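Local coordinates for protein glycerol dehydrogenase (Schizosaccharomyces pombe, PDB 1TA9) that catalyses the zinc-dependent, NAD(+)-linked oxidation of glycerol to dihydroxyacetone in the assimilation of glycerol, at residues B[311-316]-B[342-347]. Numbering follows the deposited sequence.
Sequences LAAAHA and LVQVVL. With ZN (zinc ion), chain I.
Gln-344 reaches from helix 333-347 to the first turn of helix 313-322 and gives its amide oxygen to the backbone there. Gln-344 OE1 accepts a hydrogen bond from Ala-314 N at 2.9 Å; the donor lies in the carbonyl plane, with an N-H...O angle of 157°, moderately straight. Ala-313 N also comes within 3.0 Å of Gln-344 OE1. Ala-312, at the N-cap position, has no side-chain acceptor to offer the first turn, and a glutamine from another helix suits the place: its oxygen supplies a neutral acceptor for Ala-314 N on a long arm. That arm leaves its helix with CG anti to the backbone N (chi1 179°) and stays extended beyond, which carries the amide over to the start of helix 313-322.

Small methyls let it in. Ala-313 CB lies alongside the arm, 3.9 Å from Gln-344 CG, while Ala-312 CB sits 3.6 Å from Gln-344 OE1 at the amide end. One turn on from the glutamine, Leu-347 touches the same Ala-313, its CD1 4.2 Å from Ala-313 CB, adding an apolar contact beside the amide. Gln-344 NE2 donates to Glu-348, which fixes the amide's flip with the oxygen toward the helix start. Val-238 and Ser-242 of helix 223-245 also touch this side chain.

On the far side of the same turn, His-315 points away from Gln-344 and binds zinc through His-315 NE2 at 2.2 Å. Glu-239 accepts from His-315 ND1 and also from Ala-312 N, so one second-shell carboxylate holds both ring and helix start. Asp-232 and His-333 join His-315 in the Asp-His-His zinc site of an iron-containing alcohol dehydrogenase family member, set in its helical domain.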
loop_
_atom_site.group_PDB
_atom_site.type_symbol
_atom_site.label_atom_id
_atom_site.label_comp_id
_atom_site.label_asym_id
_atom_site.label_seq_id
_atom_site.Cartn_x
_atom_site.Cartn_y
_atom_site.Cartn_z
ATOM N N LEU B 311 -8.307 4.183 34.333
ATOM C CA LEU B 311 -6.896 4.339 34.643
ATOM C C LEU B 311 -6.327 2.931 34.777
ATOM O O LEU B 311 -7.062 1.979 35.057
ATOM C CB LEU B 311 -6.706 5.103 35.959
ATOM C CG LEU B 311 -7.244 6.536 36.016
ATOM C CD1 LEU B 311 -6.914 7.159 37.371
ATOM C CD2 LEU B 311 -6.628 7.355 34.882
ATOM N N ALA B 312 -5.025 2.795 34.567
ATOM C CA ALA B 312 -4.393 1.490 34.671
ATOM C C ALA B 312 -3.065 1.575 35.420
ATOM O O ALA B 312 -3.003 2.119 36.524
ATOM C CB ALA B 312 -4.189 0.897 33.273
ATOM N N ALA B 313 -2.001 1.045 34.821
ATOM C CA ALA B 313 -0.696 1.057 35.470
ATOM C C ALA B 313 -0.044 2.434 35.562
ATOM O O ALA B 313 0.516 2.784 36.600
ATOM C CB ALA B 313 0.246 0.090 34.766
ATOM N N ALA B 314 -0.113 3.209 34.485
ATOM C CA ALA B 314 0.513 4.530 34.455
ATOM C C ALA B 314 0.248 5.369 35.703
ATOM O O ALA B 314 1.184 5.798 36.379
ATOM C CB ALA B 314 0.069 5.295 33.212
ATOM N N HIS B 315 -1.019 5.605 36.017
ATOM C CA HIS B 315 -1.336 6.410 37.192
ATOM C C HIS B 315 -1.013 5.724 38.510
ATOM O O HIS B 315 -0.650 6.382 39.483
ATOM C CB HIS B 315 -2.796 6.859 37.151
ATOM C CG HIS B 315 -2.998 8.104 36.347
ATOM N ND1 HIS B 315 -2.815 8.141 34.982
ATOM C CD2 HIS B 315 -3.271 9.374 36.727
ATOM C CE1 HIS B 315 -2.962 9.383 34.554
ATOM N NE2 HIS B 315 -3.237 10.149 35.594
ATOM N N ALA B 316 -1.133 4.404 38.546
ATOM C CA ALA B 316 -0.808 3.667 39.761
ATOM C C ALA B 316 0.686 3.862 40.030
ATOM O O ALA B 316 1.114 4.029 41.175
ATOM C CB ALA B 316 -1.129 2.189 39.577
ATOM N N LEU B 342 5.412 5.259 30.187
ATOM C CA LEU B 342 6.473 4.482 29.558
ATOM C C LEU B 342 6.656 3.187 30.339
ATOM O O LEU B 342 6.950 2.138 29.762
ATOM C CB LEU B 342 7.789 5.264 29.533
ATOM C CG LEU B 342 7.860 6.464 28.578
ATOM C CD1 LEU B 342 9.266 7.060 28.618
ATOM C CD2 LEU B 342 7.518 6.024 27.159
ATOM N N VAL B 343 6.486 3.258 31.654
ATOM C CA VAL B 343 6.618 2.063 32.474
ATOM C C VAL B 343 5.498 1.093 32.093
ATOM O O VAL B 343 5.729 -0.115 31.996
ATOM C CB VAL B 343 6.525 2.384 33.987
ATOM C CG1 VAL B 343 6.642 1.095 34.798
ATOM C CG2 VAL B 343 7.646 3.353 34.389
ATOM N N GLN B 344 4.291 1.610 31.869
ATOM C CA GLN B 344 3.190 0.724 31.483
ATOM C C GLN B 344 3.508 0.071 30.144
ATOM O O GLN B 344 3.140 -1.075 29.903
ATOM C CB GLN B 344 1.846 1.466 31.376
ATOM C CG GLN B 344 0.717 0.509 30.948
ATOM C CD GLN B 344 -0.681 1.054 31.166
ATOM O OE1 GLN B 344 -0.925 1.821 32.098
ATOM N NE2 GLN B 344 -1.620 0.630 30.318
ATOM N N VAL B 345 4.197 0.805 29.274
ATOM C CA VAL B 345 4.569 0.285 27.962
ATOM C C VAL B 345 5.511 -0.902 28.122
ATOM O O VAL B 345 5.465 -1.857 27.341
ATOM C CB VAL B 345 5.240 1.388 27.104
ATOM C CG1 VAL B 345 5.967 0.777 25.926
ATOM C CG2 VAL B 345 4.172 2.360 26.611
ATOM N N VAL B 346 6.367 -0.839 29.136
ATOM C CA VAL B 346 7.288 -1.930 29.402
ATOM C C VAL B 346 6.490 -3.114 29.951
ATOM O O VAL B 346 6.712 -4.260 29.555
ATOM C CB VAL B 346 8.373 -1.501 30.422
ATOM C CG1 VAL B 346 9.257 -2.686 30.789
ATOM C CG2 VAL B 346 9.221 -0.383 29.821
ATOM N N LEU B 347 5.549 -2.833 30.850
ATOM C CA LEU B 347 4.719 -3.887 31.433
ATOM C C LEU B 347 3.813 -4.522 30.377
ATOM O O LEU B 347 3.483 -5.708 30.466
ATOM C CB LEU B 347 3.875 -3.327 32.585
ATOM C CG LEU B 347 4.668 -2.846 33.809
ATOM C CD1 LEU B 347 3.720 -2.262 34.846
ATOM C CD2 LEU B 347 5.445 -4.015 34.406
HETATM ZN ZN ZN I . -3.685 12.299 35.566
#